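Local atomic coordinates of uncharacterized protein AF_1796 (Archaeoglobus fulgidus, PDB entry 1VIM), a protein that is of unknown function but may bind a carbohydrate derivative such as a sugar phosphate and act as an isomerase. Residues R57-R68 with E163-V174; I87-G98 with A112-T123. All coordinates share one frame; numbering follows the deposited sequence.

Contact 1 (R57-R68 with E163-V174)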
loop_
_atom_site.group_PDB
_atom_site.type_symbol
_atom_site.label_atom_id
_atom_site.label_comp_id
_atom_site.label_asym_id
_atom_site.label_seq_id
_atom_site.Cartn_x
_atom_site.Cartn_y
_atom_site.Cartn_z
ATOM N N ARG A 57 7.989 -3.486 8.956
ATOM C CA ARG A 57 8.222 -2.187 9.585
ATOM C C ARG A 57 9.411 -1.423 9.004
ATOM O O ARG A 57 9.355 -0.190 8.889
ATOM C CB ARG A 57 8.301 -2.322 11.101
ATOM C CG ARG A 57 6.894 -2.375 11.722
ATOM C CD ARG A 57 6.818 -2.887 13.145
ATOM N NE ARG A 57 7.711 -2.146 14.016
ATOM C CZ ARG A 57 7.351 -1.469 15.115
ATOM N NH1 ARG A 57 6.075 -1.328 15.466
ATOM N NH2 ARG A 57 8.299 -0.887 15.841
ATOM N N SER A 58 10.455 -2.119 8.560
ATOM C CA SER A 58 11.551 -1.417 7.882
ATOM C C SER A 58 11.112 -0.844 6.542
ATOM O O SER A 58 11.705 0.138 6.076
ATOM C CB SER A 58 12.758 -2.323 7.717
ATOM O OG SER A 58 13.414 -2.446 8.985
ATOM N N GLY A 59 10.101 -1.445 5.910
ATOM C CA GLY A 59 9.492 -0.859 4.728
ATOM C C GLY A 59 8.805 0.464 5.024
ATOM O O GLY A 59 8.837 1.375 4.204
ATOM N N TYR A 60 8.172 0.577 6.183
ATOM C CA TYR A 60 7.540 1.832 6.569
ATOM C C TYR A 60 8.576 2.916 6.818
ATOM O O TYR A 60 8.340 4.085 6.481
ATOM C CB TYR A 60 6.613 1.663 7.788
ATOM C CG TYR A 60 5.633 0.517 7.654
ATOM C CD1 TYR A 60 5.084 0.157 6.410
ATOM C CD2 TYR A 60 5.291 -0.230 8.778
ATOM C CE1 TYR A 60 4.199 -0.936 6.317
ATOM C CE2 TYR A 60 4.433 -1.328 8.690
ATOM C CZ TYR A 60 3.899 -1.654 7.472
ATOM O OH TYR A 60 3.088 -2.759 7.398
ATOM N N ILE A 61 9.731 2.536 7.368
ATOM C CA ILE A 61 10.825 3.484 7.543
ATOM C C ILE A 61 11.368 3.917 6.177
ATOM O O ILE A 61 11.627 5.106 5.948
ATOM C CB ILE A 61 11.948 2.818 8.365
ATOM C CG1 ILE A 61 11.458 2.418 9.752
ATOM C CG2 ILE A 61 13.193 3.713 8.406
ATOM C CD1 ILE A 61 12.435 1.651 10.507
ATOM N N ALA A 62 11.513 2.960 5.265
ATOM C CA ALA A 62 12.001 3.248 3.923
ATOM C C ALA A 62 11.054 4.234 3.237
ATOM O O ALA A 62 11.518 5.175 2.583
ATOM C CB ALA A 62 12.113 1.973 3.127
ATOM N N LYS A 63 9.741 4.026 3.373
ATOM C CA LYS A 63 8.752 4.942 2.800
ATOM C C LYS A 63 8.838 6.331 3.417
ATOM O O LYS A 63 8.811 7.341 2.712
ATOM C CB LYS A 63 7.335 4.387 2.884
ATOM C CG LYS A 63 7.044 3.283 1.896
ATOM C CD LYS A 63 5.614 2.765 2.058
ATOM C CE LYS A 63 5.267 2.017 0.767
ATOM N NZ LYS A 63 3.805 1.705 0.697
ATOM N N ALA A 64 9.003 6.404 4.741
ATOM C CA ALA A 64 9.125 7.709 5.379
ATOM C C ALA A 64 10.336 8.461 4.852
ATOM O O ALA A 64 10.250 9.675 4.582
ATOM C CB ALA A 64 9.231 7.561 6.875
ATOM N N PHE A 65 11.456 7.754 4.679
ATOM C CA PHE A 65 12.657 8.367 4.159
ATOM C C PHE A 65 12.472 8.778 2.703
ATOM O O PHE A 65 12.864 9.909 2.305
ATOM C CB PHE A 65 13.801 7.387 4.330
ATOM C CG PHE A 65 15.142 7.900 3.836
ATOM C CD1 PHE A 65 15.644 9.118 4.254
ATOM C CD2 PHE A 65 15.906 7.104 3.005
ATOM C CE1 PHE A 65 16.896 9.549 3.816
ATOM C CE2 PHE A 65 17.186 7.543 2.562
ATOM C CZ PHE A 65 17.652 8.776 2.981
ATOM N N ALA A 66 11.884 7.896 1.895
ATOM C CA ALA A 66 11.680 8.238 0.469
ATOM C C ALA A 66 10.810 9.503 0.330
ATOM O O ALA A 66 11.066 10.381 -0.504
ATOM C CB ALA A 66 11.052 7.074 -0.288
ATOM N N MET A 67 9.776 9.617 1.162
ATOM C CA MET A 67 8.905 10.766 1.086
ATOM C C MET A 67 9.719 12.047 1.362
ATOM O O MET A 67 9.598 13.037 0.660
ATOM C CB MET A 67 7.760 10.628 2.082
ATOM C CG MET A 67 6.788 11.812 2.012
ATOM S SD MET A 67 5.507 11.814 3.231
ATOM C CE MET A 67 4.390 10.527 2.609
ATOM N N ARG A 68 10.586 12.017 2.374
ATOM C CA ARG A 68 11.431 13.178 2.657
ATOM C C ARG A 68 12.424 13.463 1.543
ATOM O O ARG A 68 12.684 14.646 1.232
ATOM C CB ARG A 68 12.198 12.969 3.952
ATOM C CG ARG A 68 11.442 13.406 5.122
ATOM C CD ARG A 68 11.339 14.972 5.293
ATOM N NE ARG A 68 10.645 15.114 6.540
ATOM C CZ ARG A 68 9.347 15.104 6.675
ATOM N NH1 ARG A 68 8.556 15.140 5.595
ATOM N NH2 ARG A 68 8.820 15.093 7.897
ATOM N N GLU A 163 14.799 -0.370 14.398
ATOM C CA GLU A 163 13.877 0.390 13.555
ATOM C C GLU A 163 13.762 1.830 14.027
ATOM O O GLU A 163 13.870 2.752 13.235
ATOM C CB GLU A 163 12.506 -0.277 13.553
ATOM C CG GLU A 163 12.568 -1.655 12.913
ATOM C CD GLU A 163 11.354 -2.470 13.143
ATOM O OE1 GLU A 163 10.459 -2.014 13.873
ATOM O OE2 GLU A 163 11.343 -3.604 12.603
ATOM N N LEU A 164 13.625 2.036 15.335
ATOM C CA LEU A 164 13.559 3.408 15.847
ATOM C C LEU A 164 14.858 4.156 15.604
ATOM O O LEU A 164 14.853 5.323 15.230
ATOM C CB LEU A 164 13.273 3.387 17.363
ATOM C CG LEU A 164 11.895 2.923 17.758
ATOM C CD1 LEU A 164 11.815 2.860 19.270
ATOM C CD2 LEU A 164 10.828 3.836 17.151
ATOM N N THR A 165 15.973 3.484 15.803
ATOM C CA THR A 165 17.247 4.163 15.658
ATOM C C THR A 165 17.487 4.510 14.185
ATOM O O THR A 165 18.000 5.588 13.872
ATOM C CB THR A 165 18.378 3.279 16.203
ATOM O OG1 THR A 165 18.093 2.935 17.569
ATOM C CG2 THR A 165 19.707 4.060 16.276
ATOM N N ALA A 166 17.119 3.604 13.285
ATOM C CA ALA A 166 17.273 3.846 11.857
ATOM C C ALA A 166 16.374 5.010 11.409
ATOM O O ALA A 166 16.799 5.870 10.632
ATOM C CB ALA A 166 16.979 2.557 11.051
ATOM N N MET A 167 15.147 5.068 11.919
ATOM C CA MET A 167 14.263 6.173 11.594
ATOM C C MET A 167 14.877 7.487 12.044
ATOM O O MET A 167 14.901 8.477 11.282
ATOM C CB MET A 167 12.888 5.982 12.249
ATOM C CG MET A 167 11.845 6.993 11.741
ATOM S SD MET A 167 11.413 6.937 9.920
ATOM C CE MET A 167 12.575 8.165 9.093
ATOM N N ILE A 168 15.390 7.518 13.268
ATOM C CA ILE A 168 15.958 8.750 13.805
ATOM C C ILE A 168 17.207 9.143 13.008
ATOM O O ILE A 168 17.394 10.317 12.649
ATOM C CB ILE A 168 16.290 8.544 15.300
ATOM C CG1 ILE A 168 14.997 8.526 16.110
ATOM C CG2 ILE A 168 17.208 9.664 15.803
ATOM C CD1 ILE A 168 15.146 7.914 17.495
ATOM N N PHE A 169 18.058 8.162 12.691
ATOM C CA PHE A 169 19.201 8.404 11.832
ATOM C C PHE A 169 18.811 9.006 10.482
ATOM O O PHE A 169 19.439 9.962 10.005
ATOM C CB PHE A 169 20.030 7.133 11.601
ATOM C CG PHE A 169 21.000 7.283 10.483
ATOM C CD1 PHE A 169 22.108 8.125 10.620
ATOM C CD2 PHE A 169 20.749 6.684 9.259
ATOM C CE1 PHE A 169 22.959 8.305 9.543
ATOM C CE2 PHE A 169 21.609 6.846 8.197
ATOM C CZ PHE A 169 22.708 7.665 8.334
ATOM N N LEU A 170 17.809 8.420 9.826
ATOM C CA LEU A 170 17.423 8.911 8.483
ATOM C C LEU A 170 16.863 10.338 8.561
ATOM O O LEU A 170 17.104 11.150 7.656
ATOM C CB LEU A 170 16.460 7.932 7.821
ATOM C CG LEU A 170 17.173 6.616 7.460
ATOM C CD1 LEU A 170 16.169 5.516 7.085
ATOM C CD2 LEU A 170 18.174 6.806 6.348
ATOM N N ASP A 171 16.139 10.656 9.638
ATOM C CA ASP A 171 15.681 12.036 9.815
ATOM C C ASP A 171 16.860 12.974 10.119
ATOM O O ASP A 171 16.880 14.126 9.653
ATOM C CB ASP A 171 14.655 12.163 10.930
ATOM C CG ASP A 171 13.309 11.666 10.544
ATOM O OD1 ASP A 171 12.908 11.783 9.371
ATOM O OD2 ASP A 171 12.571 11.157 11.410
ATOM N N ALA A 172 17.876 12.475 10.813
ATOM C CA ALA A 172 19.102 13.257 11.034
ATOM C C ALA A 172 19.835 13.516 9.720
ATOM O O ALA A 172 20.383 14.622 9.491
ATOM C CB ALA A 172 20.023 12.557 12.019
ATOM N N LEU A 173 19.867 12.505 8.855
ATOM C CA LEU A 173 20.491 12.624 7.556
ATOM C C LEU A 173 19.757 13.687 6.723
ATOM O O LEU A 173 20.398 14.489 6.032
ATOM C CB LEU A 173 20.500 11.249 6.864
ATOM C CG LEU A 173 21.253 11.175 5.553
ATOM C CD1 LEU A 173 22.730 11.161 5.864
ATOM C CD2 LEU A 173 20.874 9.864 4.890
ATOM N N VAL A 174 18.428 13.702 6.787
ATOM C CA VAL A 174 17.643 14.736 6.101
ATOM C C VAL A 174 18.047 16.124 6.596
ATOM O O VAL A 174 18.239 17.027 5.800
ATOM C CB VAL A 174 16.120 14.497 6.287
ATOM C CG1 VAL A 174 15.321 15.731 5.906
ATOM C CG2 VAL A 174 15.682 13.332 5.424
HETATM O O HOH W 1 11.209 -4.556 9.849
HETATM O O HOH W 2 12.886 14.482 8.212
#
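Helix segments 57-68 and 163-174 run side by side in the same direction, their axes 10.1 Å apart at closest and only 8° from parallel, with Ile61 level with Met167 and Phe65 with Leu170. At the N-terminal end Arg57 takes Glu163 side-on: NE lies 2.8 Å from OE1 with an N-H...O angle of 162°, and NH2 makes a less straight bond to the same OE1. The oxygen sits in the guanidinium plane, the carboxylate turned from it. Water 1 accepts from Ser58 N and lies 2.9 Å from Glu163 OE2. In the conformer given, Ile61 CD1 packs 3.6 Å from Glu163 CB, and its CG2, anti to the backbone N, meets Leu170 CD1 at 3.7 Å. Ala64 CB touches Met167 SD. Leu170 CD2 stands over the Phe65 ring, 3.8 Å from the centroid and 3° off the normal, a CH-pi contact. Water 2 joins Arg68 NE to Asp171 OD1, and Arg68 NH1 is hydrogen-bonded to His71 ND1. Arg57 NH2 also forms a salt bridge with Asp171 OD1 of the second subunit, whose Arg57 NH2 pairs likewise with Asp171 OD1 here. One charged pair and an apolar seam thus join the helices, and Arg57, shared between two acids, links them to the subunit interface.

Contact 2 (I87-G98 with A112-T123). Unlike the reference sequence in segment 87-98: Gly95 (reference Ala). With FMT (formic acid), chain G.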
loop_
_atom_site.group_PDB
_atom_site.type_symbol
_atom_site.label_atom_id
_atom_site.label_comp_id
_atom_site.label_asym_id
_atom_site.label_seq_id
_atom_site.Cartn_x
_atom_site.Cartn_y
_atom_site.Cartn_z
ATOM N N ILE A 87 14.766 0.075 -12.603
ATOM C CA ILE A 87 16.034 0.506 -12.010
ATOM C C ILE A 87 17.196 0.255 -13.004
ATOM O O ILE A 87 17.169 -0.701 -13.787
ATOM C CB ILE A 87 16.275 -0.205 -10.655
ATOM C CG1 ILE A 87 17.353 0.529 -9.840
ATOM C CG2 ILE A 87 16.600 -1.708 -10.866
ATOM C CD1 ILE A 87 17.506 0.010 -8.398
ATOM N N THR A 88 18.198 1.124 -12.978
ATOM C CA THR A 88 19.292 1.042 -13.944
ATOM C C THR A 88 20.636 1.132 -13.249
ATOM O O THR A 88 20.726 1.440 -12.051
ATOM C CB THR A 88 19.224 2.215 -14.972
ATOM O OG1 THR A 88 19.594 3.449 -14.325
ATOM C CG2 THR A 88 17.826 2.368 -15.570
ATOM N N ASP A 89 21.694 0.967 -14.046
ATOM C CA ASP A 89 23.056 1.047 -13.532
ATOM C C ASP A 89 23.525 2.473 -13.164
ATOM O O ASP A 89 24.682 2.632 -12.731
ATOM C CB ASP A 89 24.042 0.335 -14.478
ATOM C CG ASP A 89 24.164 0.990 -15.838
ATOM O OD1 ASP A 89 23.740 2.152 -16.019
ATOM O OD2 ASP A 89 24.719 0.373 -16.787
ATOM N N GLN A 90 22.665 3.485 -13.304
ATOM C CA GLN A 90 22.993 4.822 -12.820
ATOM C C GLN A 90 22.298 5.162 -11.507
ATOM O O GLN A 90 22.451 6.283 -10.994
ATOM C CB GLN A 90 22.600 5.873 -13.849
ATOM C CG GLN A 90 23.379 5.741 -15.159
ATOM C CD GLN A 90 23.316 7.012 -15.965
ATOM O OE1 GLN A 90 22.450 7.860 -15.746
ATOM N NE2 GLN A 90 24.274 7.173 -16.875
ATOM N N ASP A 91 21.514 4.219 -10.975
ATOM C CA ASP A 91 20.711 4.495 -9.797
ATOM C C ASP A 91 21.364 3.969 -8.522
ATOM O O ASP A 91 22.368 3.265 -8.555
ATOM C CB ASP A 91 19.312 3.885 -10.009
ATOM C CG ASP A 91 18.631 4.456 -11.202
ATOM O OD1 ASP A 91 18.723 5.703 -11.437
ATOM O OD2 ASP A 91 17.974 3.745 -11.981
ATOM N N VAL A 92 20.766 4.320 -7.393
ATOM C CA VAL A 92 21.186 3.771 -6.118
ATOM C C VAL A 92 19.970 3.203 -5.407
ATOM O O VAL A 92 18.904 3.814 -5.409
ATOM C CB VAL A 92 21.925 4.816 -5.261
ATOM C CG1 VAL A 92 21.034 5.970 -4.894
ATOM C CG2 VAL A 92 22.526 4.169 -4.002
ATOM N N LEU A 93 20.150 2.040 -4.818
ATOM C CA LEU A 93 19.138 1.399 -3.989
ATOM C C LEU A 93 19.567 1.547 -2.550
ATOM O O LEU A 93 20.730 1.271 -2.215
ATOM C CB LEU A 93 19.072 -0.087 -4.346
ATOM C CG LEU A 93 18.109 -0.961 -3.533
ATOM C CD1 LEU A 93 16.633 -0.481 -3.659
ATOM C CD2 LEU A 93 18.237 -2.393 -3.993
ATOM N N VAL A 94 18.640 1.979 -1.703
ATOM C CA VAL A 94 18.872 2.050 -0.262
ATOM C C VAL A 94 18.015 0.946 0.352
ATOM O O VAL A 94 16.788 0.997 0.295
ATOM C CB VAL A 94 18.482 3.418 0.335
ATOM C CG1 VAL A 94 18.754 3.417 1.848
ATOM C CG2 VAL A 94 19.263 4.562 -0.381
ATOM N N GLY A 95 18.658 -0.043 0.951
ATOM C CA GLY A 95 17.974 -1.152 1.590
ATOM C C GLY A 95 18.103 -1.058 3.090
ATOM O O GLY A 95 19.197 -0.873 3.626
ATOM N N ILE A 96 16.988 -1.193 3.780
ATOM C CA ILE A 96 16.949 -1.098 5.239
ATOM C C ILE A 96 16.598 -2.447 5.816
ATOM O O ILE A 96 15.542 -2.999 5.522
ATOM C CB ILE A 96 15.891 -0.062 5.661
ATOM C CG1 ILE A 96 16.189 1.288 5.017
ATOM C CG2 ILE A 96 15.847 0.053 7.197
ATOM C CD1 ILE A 96 15.160 2.334 5.342
ATOM N N SER A 97 17.510 -3.008 6.604
ATOM C CA SER A 97 17.323 -4.334 7.225
ATOM C C SER A 97 18.184 -4.422 8.453
ATOM O O SER A 97 19.403 -4.313 8.344
ATOM C CB SER A 97 17.737 -5.426 6.240
ATOM O OG SER A 97 17.815 -6.705 6.877
ATOM N N GLY A 98 17.576 -4.647 9.615
ATOM C CA GLY A 98 18.336 -4.711 10.846
ATOM C C GLY A 98 19.408 -5.785 10.846
ATOM O O GLY A 98 20.598 -5.537 11.118
ATOM N N ALA A 112 19.312 -5.906 -8.116
ATOM C CA ALA A 112 19.762 -4.552 -8.401
ATOM C C ALA A 112 21.270 -4.467 -8.666
ATOM O O ALA A 112 21.696 -3.772 -9.609
ATOM C CB ALA A 112 19.362 -3.632 -7.247
ATOM N N LYS A 113 22.057 -5.187 -7.864
ATOM C CA LYS A 113 23.508 -5.238 -8.036
ATOM C C LYS A 113 23.857 -5.863 -9.385
ATOM O O LYS A 113 24.758 -5.374 -10.096
ATOM C CB LYS A 113 24.162 -6.024 -6.896
ATOM C CG LYS A 113 24.280 -5.294 -5.549
ATOM C CD LYS A 113 25.015 -3.944 -5.620
ATOM C CE LYS A 113 26.497 -4.077 -6.010
ATOM N NZ LYS A 113 27.193 -2.748 -6.200
ATOM N N ASP A 114 23.123 -6.893 -9.790
ATOM C CA ASP A 114 23.365 -7.519 -11.103
ATOM C C ASP A 114 23.047 -6.591 -12.277
ATOM O O ASP A 114 23.733 -6.598 -13.300
ATOM C CB ASP A 114 22.567 -8.797 -11.231
ATOM C CG ASP A 114 23.111 -9.917 -10.365
ATOM O OD1 ASP A 114 24.257 -9.833 -9.870
ATOM O OD2 ASP A 114 22.434 -10.917 -10.121
ATOM N N ILE A 115 22.010 -5.764 -12.123
ATOM C CA ILE A 115 21.694 -4.703 -13.093
ATOM C C ILE A 115 22.790 -3.633 -13.133
ATOM O O ILE A 115 23.005 -2.966 -14.165
ATOM C CB ILE A 115 20.309 -4.095 -12.751
ATOM C CG1 ILE A 115 19.236 -5.143 -13.107
ATOM C CG2 ILE A 115 20.119 -2.735 -13.450
ATOM C CD1 ILE A 115 17.862 -4.825 -12.537
ATOM N N GLY A 116 23.467 -3.464 -12.001
ATOM C CA GLY A 116 24.555 -2.523 -11.865
ATOM C C GLY A 116 24.266 -1.283 -11.036
ATOM O O GLY A 116 25.091 -0.386 -10.960
ATOM N N SER A 117 23.085 -1.210 -10.431
ATOM C CA SER A 117 22.817 -0.169 -9.456
ATOM C C SER A 117 23.803 -0.226 -8.303
ATOM O O SER A 117 24.286 -1.303 -7.938
ATOM C CB SER A 117 21.382 -0.348 -8.937
ATOM O OG SER A 117 21.029 0.554 -7.870
ATOM N N LYS A 118 24.060 0.922 -7.692
ATOM C CA LYS A 118 24.784 0.938 -6.428
ATOM C C LYS A 118 23.819 0.637 -5.271
ATOM O O LYS A 118 22.591 0.735 -5.431
ATOM C CB LYS A 118 25.509 2.277 -6.230
ATOM C CG LYS A 118 26.675 2.433 -7.249
ATOM C CD LYS A 118 27.453 3.686 -7.042
ATOM C CE LYS A 118 28.519 3.819 -8.115
ATOM N NZ LYS A 118 29.368 5.013 -7.801
ATOM N N LEU A 119 24.374 0.289 -4.111
ATOM C CA LEU A 119 23.579 -0.134 -2.968
ATOM C C LEU A 119 24.135 0.466 -1.689
ATOM O O LEU A 119 25.345 0.380 -1.425
ATOM C CB LEU A 119 23.581 -1.668 -2.872
ATOM C CG LEU A 119 22.941 -2.323 -1.641
ATOM C CD1 LEU A 119 21.414 -2.070 -1.581
ATOM C CD2 LEU A 119 23.220 -3.847 -1.610
ATOM N N VAL A 120 23.258 1.114 -0.933
ATOM C CA VAL A 120 23.531 1.524 0.426
ATOM C C VAL A 120 22.753 0.606 1.334
ATOM O O VAL A 120 21.527 0.492 1.200
ATOM C CB VAL A 120 23.104 2.976 0.704
ATOM C CG1 VAL A 120 23.340 3.338 2.158
ATOM C CG2 VAL A 120 23.794 3.946 -0.244
ATOM N N ALA A 121 23.449 -0.030 2.278
ATOM C CA ALA A 121 22.790 -0.882 3.263
ATOM C C ALA A 121 22.697 -0.133 4.570
ATOM O O ALA A 121 23.711 0.265 5.115
ATOM C CB ALA A 121 23.551 -2.208 3.436
ATOM N N VAL A 122 21.476 0.054 5.072
ATOM C CA VAL A 122 21.242 0.610 6.404
ATOM C C VAL A 122 20.890 -0.581 7.282
ATOM O O VAL A 122 19.796 -1.146 7.164
ATOM C CB VAL A 122 20.119 1.662 6.422
ATOM C CG1 VAL A 122 19.916 2.189 7.833
ATOM C CG2 VAL A 122 20.418 2.793 5.441
ATOM N N THR A 123 21.828 -0.954 8.138
ATOM C CA THR A 123 21.769 -2.247 8.818
ATOM C C THR A 123 22.518 -2.205 10.134
ATOM O O THR A 123 23.398 -1.359 10.314
ATOM C CB THR A 123 22.336 -3.368 7.873
ATOM O OG1 THR A 123 22.267 -4.660 8.508
ATOM C CG2 THR A 123 23.832 -3.168 7.540
HETATM C C FMT G . 12.529 -1.830 -10.640
HETATM O O1 FMT G . 13.113 -2.152 -11.676
HETATM O O2 FMT G . 11.784 -2.567 -9.974
#
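Leu93 spans from strand 92-96 to both the neighbouring strand 118-123 and the helix that precedes it. Its CB lies 3.8 Å from Lys118 O; CG, anti to the backbone N (chi1 177°), comes 4.0 Å from Leu119 CD1; and CD2 ends 3.7 Å from Ala112 CB on helix 103-115. The Leu93 and Leu119 side chains lie alongside each other, pointing the same way. Val92, Val94, Val120 and Val122 project from the other sheet face, where Val94 CG1 meets Val122 CG2 at 4.0 Å; helix 34-46 packs on Val120 and Val122. The axes of strands 92-96 and 118-123 lie 20° apart, and the backbones pair in parallel through six hydrogen bonds, from Lys118 N to Asp91 O through to Ser97 N to Val122 O; that from Gly95 N to Val120 O is 2.9 Å long. A Schellman motif with Gly116 as C-prime residue (phi 108°) ends the helix, and Ile115 CD1 meets Ile87 CG2 at 3.8 Å. Parallel strands joined through helix 103-115 make this a beta-alpha-beta unit in the five-stranded parallel sheet of the three-layer alpha-beta-alpha sandwich expected of a SIS domain.

How the contacts relate
Contact 2 is nested in the chain between the two helices of contact 1, and their centres lie about 16 Å apart. Ile96 connects them: its CD1 comes 3.6 Å from Ala62 CA and 3.8 Å from Leu170 CD1, so the end of strand 92-96 packs on both helices. Ser58 CB also lies 3.6 Å from Ile96 O. The paired helices therefore back the same sheet face that carries Val94 and Val122. Both contacts reach the third subunit, contact 1 through Lys63, Ala66 and Met67, contact 2 through Ile87, Ala112 and Ile115. The formic acid, probably from crystallisation, bridges Ile87 N to Val194 N and Leu195 N of that subunit and marks no known active site.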